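Local coordinates for protein CRISPR system Cmr subunit Cmr1-1 (PDB 4W8Z) that binds RNA and helps cap the type III-B Cmr ribonucleoprotein complex, a CRISPR system that defends the cell against viruses and other mobile elements, at residues E32-F46 / S145-S159. Sequence-based numbering, arbitrary orientation.
Sequences EVRSPSIKGAMRWWF and SLWALVSLGSVGFRS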
ATOM      1  N   GLU A  32      -4.156   0.390  17.022  1.00 79.79           N
ATOM      2  CA  GLU A  32      -3.379  -0.488  16.147  1.00 76.95           C
ATOM      3  C   GLU A  32      -4.219  -0.890  14.943  1.00 84.76           C
ATOM      4  O   GLU A  32      -3.698  -1.086  13.844  1.00 93.90           O
ATOM      5  CB  GLU A  32      -2.897  -1.739  16.894  1.00 78.04           C
ATOM      6  CG  GLU A  32      -2.246  -2.809  16.011  1.00 77.64           C
ATOM      7  CD  GLU A  32      -0.888  -2.392  15.455  1.00 82.38           C
ATOM      8  OE1 GLU A  32      -0.242  -1.500  16.052  1.00 85.63           O
ATOM      9  OE2 GLU A  32      -0.468  -2.958  14.418  1.00 78.54           O
ATOM     10  N   VAL A  33      -5.525  -1.002  15.155  1.00 85.97           N
ATOM     11  CA  VAL A  33      -6.440  -1.391  14.092  1.00 85.04           C
ATOM     12  C   VAL A  33      -6.719  -0.200  13.179  1.00 82.67           C
ATOM     13  O   VAL A  33      -7.823   0.350  13.162  1.00 84.63           O
ATOM     14  CB  VAL A  33      -7.762  -1.948  14.663  1.00 77.56           C
ATOM     15  CG1 VAL A  33      -8.581  -2.620  13.569  1.00 72.61           C
ATOM     16  CG2 VAL A  33      -7.468  -2.942  15.768  1.00 73.61           C
ATOM     17  N   ARG A  34      -5.693   0.209  12.438  1.00 78.86           N
ATOM     18  CA  ARG A  34      -5.854   1.203  11.386  1.00 84.81           C
ATOM     19  C   ARG A  34      -6.447   0.550  10.147  1.00 77.01           C
ATOM     20  O   ARG A  34      -5.999  -0.510   9.716  1.00 77.39           O
ATOM     21  CB  ARG A  34      -4.521   1.865  11.034  1.00 97.14           C
ATOM     22  CG  ARG A  34      -4.247   3.172  11.762  1.00105.00           C
ATOM     23  CD  ARG A  34      -3.376   4.099  10.911  1.00108.80           C
ATOM     24  NE  ARG A  34      -2.201   3.421  10.362  1.00108.36           N
ATOM     25  CZ  ARG A  34      -2.036   3.114   9.078  1.00103.66           C
ATOM     26  NH1 ARG A  34      -2.971   3.422   8.187  1.00106.02           N
ATOM     27  NH2 ARG A  34      -0.930   2.498   8.683  1.00100.15           N
ATOM     28  N   SER A  35      -7.455   1.189   9.571  1.00 76.51           N
ATOM     29  CA  SER A  35      -8.122   0.632   8.406  1.00 76.68           C
ATOM     30  C   SER A  35      -8.377   1.709   7.361  1.00 76.76           C
ATOM     31  O   SER A  35      -9.446   2.320   7.348  1.00 78.84           O
ATOM     32  CB  SER A  35      -9.435  -0.037   8.814  1.00 73.79           C
ATOM     33  OG  SER A  35      -9.993  -0.773   7.744  1.00 80.82           O
ATOM     34  N   PRO A  36      -7.382   1.959   6.491  1.00 67.28           N
ATOM     35  CA  PRO A  36      -7.529   2.925   5.398  1.00 63.85           C
ATOM     36  C   PRO A  36      -8.724   2.619   4.505  1.00 75.40           C
ATOM     37  O   PRO A  36      -8.871   1.489   4.028  1.00 80.11           O
ATOM     38  CB  PRO A  36      -6.221   2.768   4.615  1.00 60.61           C
ATOM     39  CG  PRO A  36      -5.238   2.311   5.639  1.00 65.68           C
ATOM     40  CD  PRO A  36      -6.012   1.418   6.562  1.00 65.93           C
ATOM     41  N   SER A  37      -9.576   3.616   4.296  1.00 80.59           N
ATOM     42  CA  SER A  37     -10.705   3.483   3.386  1.00 72.94           C
ATOM     43  C   SER A  37     -10.225   3.792   1.978  1.00 74.51           C
ATOM     44  O   SER A  37      -9.095   4.242   1.791  1.00 77.44           O
ATOM     45  CB  SER A  37     -11.843   4.422   3.785  1.00 77.19           C
ATOM     46  OG  SER A  37     -11.490   5.775   3.544  1.00 75.57           O
ATOM     47  N   ILE A  38     -11.076   3.553   0.988  1.00 73.47           N
ATOM     48  CA  ILE A  38     -10.731   3.881  -0.388  1.00 76.76           C
ATOM     49  C   ILE A  38     -10.516   5.386  -0.548  1.00 83.09           C
ATOM     50  O   ILE A  38      -9.536   5.815  -1.158  1.00 82.73           O
ATOM     51  CB  ILE A  38     -11.816   3.399  -1.361  1.00 76.11           C
ATOM     52  CG1 ILE A  38     -11.922   1.875  -1.300  1.00 77.16           C
ATOM     53  CG2 ILE A  38     -11.514   3.861  -2.778  1.00 70.44           C
ATOM     54  CD1 ILE A  38     -12.828   1.284  -2.355  1.00 80.80           C
ATOM     55  N   LYS A  39     -11.423   6.181   0.016  1.00 80.60           N
ATOM     56  CA  LYS A  39     -11.294   7.635  -0.021  1.00 80.37           C
ATOM     57  C   LYS A  39     -10.020   8.086   0.687  1.00 86.01           C
ATOM     58  O   LYS A  39      -9.301   8.957   0.198  1.00 83.02           O
ATOM     59  CB  LYS A  39     -12.508   8.307   0.622  1.00 89.84           C
ATOM     60  CG  LYS A  39     -13.844   7.905   0.021  1.00 97.50           C
ATOM     61  CD  LYS A  39     -14.961   8.783   0.560  1.00 90.29           C
ATOM     62  CE  LYS A  39     -16.323   8.261   0.149  1.00 92.71           C
ATOM     63  NZ  LYS A  39     -17.417   9.119   0.687  1.00102.15           N
ATOM     64  N   GLY A  40      -9.746   7.483   1.839  1.00 88.10           N
ATOM     65  CA  GLY A  40      -8.579   7.836   2.629  1.00 77.77           C
ATOM     66  C   GLY A  40      -7.277   7.459   1.952  1.00 75.80           C
ATOM     67  O   GLY A  40      -6.304   8.216   1.986  1.00 75.37           O
ATOM     68  N   ALA A  41      -7.261   6.286   1.327  1.00 69.24           N
ATOM     69  CA  ALA A  41      -6.071   5.804   0.638  1.00 66.68           C
ATOM     70  C   ALA A  41      -5.785   6.598  -0.638  1.00 69.39           C
ATOM     71  O   ALA A  41      -4.623   6.818  -0.987  1.00 75.59           O
ATOM     72  CB  ALA A  41      -6.216   4.334   0.321  1.00 71.99           C
ATOM     73  N   MET A  42      -6.842   7.018  -1.331  1.00 71.46           N
ATOM     74  CA  MET A  42      -6.706   7.888  -2.499  1.00 75.50           C
ATOM     75  C   MET A  42      -6.042   9.198  -2.098  1.00 82.28           C
ATOM     76  O   MET A  42      -5.126   9.680  -2.769  1.00 83.03           O
ATOM     77  CB  MET A  42      -8.068   8.166  -3.141  1.00 71.11           C
ATOM     78  CG  MET A  42      -8.619   7.022  -3.979  1.00 73.12           C
ATOM     79  SD  MET A  42     -10.251   7.393  -4.653  1.00 73.69           S
ATOM     80  CE  MET A  42      -9.899   8.901  -5.549  1.00 72.56           C
ATOM     81  N   ARG A  43      -6.509   9.762  -0.988  1.00 77.65           N
ATOM     82  CA  ARG A  43      -5.942  10.988  -0.452  1.00 72.99           C
ATOM     83  C   ARG A  43      -4.471  10.778  -0.126  1.00 73.74           C
ATOM     84  O   ARG A  43      -3.634  11.636  -0.411  1.00 71.79           O
ATOM     85  CB  ARG A  43      -6.705  11.437   0.793  1.00 80.93           C
ATOM     86  CG  ARG A  43      -6.496  12.893   1.150  1.00 87.21           C
ATOM     87  CD  ARG A  43      -6.939  13.187   2.566  1.00 92.63           C
ATOM     88  NE  ARG A  43      -7.105  14.619   2.779  1.00100.04           N
ATOM     89  CZ  ARG A  43      -8.267  15.251   2.671  1.00107.36           C
ATOM     90  NH1 ARG A  43      -9.360  14.566   2.359  1.00112.82           N
ATOM     91  NH2 ARG A  43      -8.339  16.562   2.876  1.00109.50           N
ATOM     92  N   TRP A  44      -4.160   9.625   0.461  1.00 74.81           N
ATOM     93  CA  TRP A  44      -2.780   9.295   0.796  1.00 70.41           C
ATOM     94  C   TRP A  44      -1.923   9.269  -0.458  1.00 72.59           C
ATOM     95  O   TRP A  44      -0.827   9.827  -0.486  1.00 75.44           O
ATOM     96  CB  TRP A  44      -2.689   7.947   1.510  1.00 65.61           C
ATOM     97  CG  TRP A  44      -1.345   7.710   2.141  1.00 68.01           C
ATOM     98  CD1 TRP A  44      -1.006   7.935   3.440  1.00 62.71           C
ATOM     99  CD2 TRP A  44      -0.159   7.212   1.499  1.00 76.79           C
ATOM    100  NE1 TRP A  44       0.314   7.607   3.653  1.00 66.93           N
ATOM    101  CE2 TRP A  44       0.856   7.163   2.477  1.00 68.88           C
ATOM    102  CE3 TRP A  44       0.139   6.799   0.195  1.00 61.64           C
ATOM    103  CZ2 TRP A  44       2.147   6.721   2.194  1.00 63.23           C
ATOM    104  CZ3 TRP A  44       1.421   6.367  -0.087  1.00 61.71           C
ATOM    105  CH2 TRP A  44       2.411   6.331   0.909  1.00 65.33           C
ATOM    106  N   TRP A  45      -2.437   8.625  -1.501  1.00 76.65           N
ATOM    107  CA  TRP A  45      -1.666   8.422  -2.716  1.00 70.63           C
ATOM    108  C   TRP A  45      -1.537   9.687  -3.543  1.00 72.89           C
ATOM    109  O   TRP A  45      -0.596   9.824  -4.322  1.00 78.56           O
ATOM    110  CB  TRP A  45      -2.275   7.294  -3.551  1.00 69.82           C
ATOM    111  CG  TRP A  45      -1.671   5.987  -3.185  1.00 66.19           C
ATOM    112  CD1 TRP A  45      -2.261   4.972  -2.493  1.00 67.68           C
ATOM    113  CD2 TRP A  45      -0.326   5.573  -3.441  1.00 65.24           C
ATOM    114  NE1 TRP A  45      -1.373   3.939  -2.320  1.00 75.57           N
ATOM    115  CE2 TRP A  45      -0.175   4.284  -2.891  1.00 69.03           C
ATOM    116  CE3 TRP A  45       0.767   6.164  -4.086  1.00 70.81           C
ATOM    117  CZ2 TRP A  45       1.021   3.571  -2.970  1.00 70.71           C
ATOM    118  CZ3 TRP A  45       1.953   5.457  -4.165  1.00 75.25           C
ATOM    119  CH2 TRP A  45       2.071   4.171  -3.609  1.00 73.44           C
ATOM    120  N   PHE A  46      -2.467  10.618  -3.371  1.00 75.45           N
ATOM    121  CA  PHE A  46      -2.335  11.905  -4.035  1.00 76.55           C
ATOM    122  C   PHE A  46      -1.103  12.628  -3.512  1.00 72.81           C
ATOM    123  O   PHE A  46      -0.373  13.262  -4.269  1.00 73.26           O
ATOM    124  CB  PHE A  46      -3.577  12.771  -3.830  1.00 74.82           C
ATOM    125  CG  PHE A  46      -3.396  14.185  -4.283  1.00 77.45           C
ATOM    126  CD1 PHE A  46      -3.483  14.510  -5.624  1.00 76.32           C
ATOM    127  CD2 PHE A  46      -3.122  15.189  -3.370  1.00 86.30           C
ATOM    128  CE1 PHE A  46      -3.305  15.812  -6.046  1.00 85.57           C
ATOM    129  CE2 PHE A  46      -2.943  16.490  -3.784  1.00 86.02           C
ATOM    130  CZ  PHE A  46      -3.036  16.803  -5.125  1.00 85.31           C
ATOM    131  N   SER A 145      -4.792   9.221  -8.609  1.00 75.96           N
ATOM    132  CA  SER A 145      -4.720   8.747  -7.230  1.00 68.62           C
ATOM    133  C   SER A 145      -5.268   7.336  -7.095  1.00 74.01           C
ATOM    134  O   SER A 145      -4.605   6.455  -6.541  1.00 80.67           O
ATOM    135  CB  SER A 145      -5.486   9.685  -6.305  1.00 71.39           C
ATOM    136  OG  SER A 145      -4.872  10.958  -6.271  1.00 76.92           O
ATOM    137  N   LEU A 146      -6.479   7.128  -7.604  1.00 72.56           N
ATOM    138  CA  LEU A 146      -7.121   5.819  -7.554  1.00 66.62           C
ATOM    139  C   LEU A 146      -6.322   4.777  -8.327  1.00 66.68           C
ATOM    140  O   LEU A 146      -6.189   3.637  -7.878  1.00 64.78           O
ATOM    141  CB  LEU A 146      -8.545   5.895  -8.100  1.00 66.16           C
ATOM    142  CG  LEU A 146      -9.296   4.567  -8.211  1.00 63.40           C
ATOM    143  CD1 LEU A 146      -9.337   3.843  -6.881  1.00 61.80           C
ATOM    144  CD2 LEU A 146     -10.692   4.822  -8.706  1.00 78.56           C
ATOM    145  N   TRP A 147      -5.803   5.171  -9.487  1.00 61.69           N
ATOM    146  CA  TRP A 147      -4.927   4.304 -10.267  1.00 63.17           C
ATOM    147  C   TRP A 147      -3.742   3.852  -9.419  1.00 69.70           C
ATOM    148  O   TRP A 147      -3.365   2.680  -9.443  1.00 69.40           O
ATOM    149  CB  TRP A 147      -4.424   5.015 -11.526  1.00 66.51           C
ATOM    150  CG  TRP A 147      -3.563   4.142 -12.401  1.00 74.33           C
ATOM    151  CD1 TRP A 147      -3.960   3.442 -13.507  1.00 78.36           C
ATOM    152  CD2 TRP A 147      -2.163   3.868 -12.237  1.00 74.91           C
ATOM    153  NE1 TRP A 147      -2.896   2.755 -14.045  1.00 68.26           N
ATOM    154  CE2 TRP A 147      -1.783   2.996 -13.282  1.00 69.35           C
ATOM    155  CE3 TRP A 147      -1.196   4.274 -11.309  1.00 73.38           C
ATOM    156  CZ2 TRP A 147      -0.480   2.522 -13.424  1.00 65.44           C
ATOM    157  CZ3 TRP A 147       0.100   3.801 -11.451  1.00 68.56           C
ATOM    158  CH2 TRP A 147       0.445   2.934 -12.502  1.00 71.29           C
ATOM    159  N   ALA A 148      -3.161   4.794  -8.679  1.00 66.87           N
ATOM    160  CA  ALA A 148      -2.003   4.516  -7.834  1.00 69.22           C
ATOM    161  C   ALA A 148      -2.375   3.601  -6.668  1.00 70.99           C
ATOM    162  O   ALA A 148      -1.612   2.702  -6.301  1.00 70.45           O
ATOM    163  CB  ALA A 148      -1.394   5.814  -7.319  1.00 63.49           C
ATOM    164  N   LEU A 149      -3.550   3.833  -6.094  1.00 62.07           N
ATOM    165  CA  LEU A 149      -4.048   3.008  -4.998  1.00 64.49           C
ATOM    166  C   LEU A 149      -4.183   1.541  -5.411  1.00 68.82           C
ATOM    167  O   LEU A 149      -3.830   0.641  -4.652  1.00 67.73           O
ATOM    168  CB  LEU A 149      -5.396   3.540  -4.505  1.00 70.12           C
ATOM    169  CG  LEU A 149      -6.183   2.638  -3.555  1.00 69.95           C
ATOM    170  CD1 LEU A 149      -5.329   2.264  -2.357  1.00 82.18           C
ATOM    171  CD2 LEU A 149      -7.468   3.325  -3.111  1.00 65.20           C
ATOM    172  N   VAL A 150      -4.687   1.304  -6.616  1.00 62.31           N
ATOM    173  CA  VAL A 150      -4.866  -0.056  -7.104  1.00 67.26           C
ATOM    174  C   VAL A 150      -3.537  -0.675  -7.536  1.00 64.62           C
ATOM    175  O   VAL A 150      -3.288  -1.859  -7.312  1.00 62.98           O
ATOM    176  CB  VAL A 150      -5.869  -0.098  -8.278  1.00 68.38           C
ATOM    177  CG1 VAL A 150      -6.013  -1.516  -8.818  1.00 59.17           C
ATOM    178  CG2 VAL A 150      -7.223   0.437  -7.833  1.00 62.83           C
ATOM    179  N   SER A 151      -2.675   0.139  -8.138  1.00 65.11           N
ATOM    180  CA  SER A 151      -1.409  -0.349  -8.686  1.00 67.95           C
ATOM    181  C   SER A 151      -0.324  -0.617  -7.637  1.00 76.72           C
ATOM    182  O   SER A 151       0.452  -1.568  -7.774  1.00 73.00           O
ATOM    183  CB  SER A 151      -0.877   0.644  -9.715  1.00 65.96           C
ATOM    184  OG  SER A 151      -1.760   0.737 -10.819  1.00 67.61           O
ATOM    185  N   LEU A 152      -0.265   0.210  -6.595  1.00 73.76           N
ATOM    186  CA  LEU A 152       0.805   0.094  -5.602  1.00 73.34           C
ATOM    187  C   LEU A 152       0.302  -0.006  -4.161  1.00 76.42           C
ATOM    188  O   LEU A 152       1.056  -0.367  -3.254  1.00 80.85           O
ATOM    189  CB  LEU A 152       1.755   1.287  -5.718  1.00 69.33           C
ATOM    190  CG  LEU A 152       2.360   1.572  -7.093  1.00 65.74           C
ATOM    191  CD1 LEU A 152       2.856   2.999  -7.141  1.00 64.90           C
ATOM    192  CD2 LEU A 152       3.485   0.602  -7.408  1.00 64.57           C
ATOM    193  N   GLY A 153      -0.965   0.321  -3.944  1.00 66.76           N
ATOM    194  CA  GLY A 153      -1.497   0.358  -2.599  1.00 59.70           C
ATOM    195  C   GLY A 153      -2.439  -0.782  -2.276  1.00 58.59           C
ATOM    196  O   GLY A 153      -2.342  -1.867  -2.848  1.00 67.14           O
ATOM    197  N   SER A 154      -3.357  -0.508  -1.356  1.00 57.72           N
ATOM    198  CA  SER A 154      -4.305  -1.479  -0.828  1.00 57.98           C
ATOM    199  C   SER A 154      -5.121  -0.786   0.254  1.00 64.12           C
ATOM    200  O   SER A 154      -4.806   0.341   0.637  1.00 56.04           O
ATOM    201  CB  SER A 154      -3.593  -2.705  -0.262  1.00 58.83           C
ATOM    202  OG  SER A 154      -2.553  -2.311   0.614  1.00 75.69           O
ATOM    203  N   VAL A 155      -6.165  -1.443   0.751  1.00 68.13           N
ATOM    204  CA  VAL A 155      -7.027  -0.829   1.764  1.00 69.55           C
ATOM    205  C   VAL A 155      -7.371  -1.772   2.920  1.00 66.59           C
ATOM    206  O   VAL A 155      -7.386  -2.993   2.760  1.00 76.87           O
ATOM    207  CB  VAL A 155      -8.344  -0.322   1.140  1.00 68.57           C
ATOM    208  CG1 VAL A 155      -8.071   0.759   0.104  1.00 63.50           C
ATOM    209  CG2 VAL A 155      -9.111  -1.473   0.519  1.00 64.23           C
ATOM    210  N   GLY A 156      -7.637  -1.196   4.087  1.00 61.06           N
ATOM    211  CA  GLY A 156      -8.075  -1.968   5.232  1.00 59.23           C
ATOM    212  C   GLY A 156      -7.008  -2.317   6.259  1.00 69.57           C
ATOM    213  O   GLY A 156      -5.844  -1.921   6.146  1.00 55.82           O
ATOM    214  N   PHE A 157      -7.420  -3.071   7.274  1.00 64.02           N
ATOM    215  CA  PHE A 157      -6.513  -3.524   8.318  1.00 65.41           C
ATOM    216  C   PHE A 157      -5.454  -4.462   7.738  1.00 70.02           C
ATOM    217  O   PHE A 157      -5.782  -5.393   6.997  1.00 70.85           O
ATOM    218  CB  PHE A 157      -7.299  -4.215   9.438  1.00 59.38           C
ATOM    219  CG  PHE A 157      -6.467  -4.575  10.637  1.00 59.95           C
ATOM    220  CD1 PHE A 157      -5.575  -3.664  11.176  1.00 59.28           C
ATOM    221  CD2 PHE A 157      -6.598  -5.819  11.245  1.00 66.75           C
ATOM    222  CE1 PHE A 157      -4.811  -3.988  12.289  1.00 62.04           C
ATOM    223  CE2 PHE A 157      -5.834  -6.151  12.357  1.00 69.08           C
ATOM    224  CZ  PHE A 157      -4.940  -5.231  12.879  1.00 62.78           C
ATOM    225  N   ARG A 158      -4.192  -4.193   8.074  1.00 68.37           N
ATOM    226  CA  ARG A 158      -3.043  -5.007   7.654  1.00 63.11           C
ATOM    227  C   ARG A 158      -2.769  -4.962   6.147  1.00 55.02           C
ATOM    228  O   ARG A 158      -2.136  -5.863   5.598  1.00 55.28           O
ATOM    229  CB  ARG A 158      -3.227  -6.461   8.108  1.00 59.91           C
ATOM    230  CG  ARG A 158      -2.946  -6.678   9.577  1.00 58.50           C
ATOM    231  CD  ARG A 158      -1.466  -6.475   9.876  1.00 58.87           C
ATOM    232  NE  ARG A 158      -1.215  -6.431  11.309  1.00 72.39           N
ATOM    233  CZ  ARG A 158      -1.128  -5.310  12.020  1.00 72.35           C
ATOM    234  NH1 ARG A 158      -1.255  -4.134  11.422  1.00 71.74           N
ATOM    235  NH2 ARG A 158      -0.909  -5.366  13.328  1.00 75.29           N
ATOM    236  N   SER A 159      -3.211  -3.895   5.490  1.00 57.20           N
ATOM    237  CA  SER A 159      -3.048  -3.764   4.042  1.00 66.66           C
ATOM    238  C   SER A 159      -1.591  -3.544   3.605  1.00 64.84           C
ATOM    239  O   SER A 159      -1.260  -3.724   2.434  1.00 61.88           O
ATOM    240  CB  SER A 159      -3.934  -2.632   3.515  1.00 61.93           C
ATOM    241  OG  SER A 159      -4.142  -1.649   4.516  1.00 66.30           O
TER
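The two helices of the ferredoxin-like RAMP fold meet here, with the glycine-rich loop after the second: helix segments 38-46 and 145-152 cross almost perpendicularly, 8.2 Å apart at closest approach, and loops 32-37 and 153-159 extend the contact. Leu149 is a knob in the hole formed by Ile38, Ala41, Met42 and Trp45; its CD1 lies 3.5 Å from Ala41 CB, while CD2 reaches Ile38 and Met42. Leu149 turns CG anti to its N (chi1 168°), which carries both methyls to the 38-46 side. The Trp45 indole lies over the backbone, Ala148 O above the ring centre, and meets Leu152 CB through CH2 at 3.6 Å. Its NE1 approaches Gly153 CA to 3.6 Å. Trp44 CZ3 stands over the opposite face. Between the loops, Gly156 N donates to a lone pair of Pro36 O (3.0 Å). Val33 CG1 sits over one face of Phe157 in a CH-pi contact, and Arg34 O lies at the ring edge. Beyond it, Arg158 NH2 forms a salt bridge with Glu32 OE2 on its anti side (2.7 Å, 165° at the hydrogen), the two planar groups 71° apart. Arg158 NH2 also bridges to Asp318 OD1, and Glu32 OE1 to Lys314 NZ, a run of alternating charges. Helix 106-113 flanks Phe157, helix 188-206 touches Leu152, helix 58-69 borders Phe46, and backbone bonds tie Val155 to Gly164, before strand 166-172.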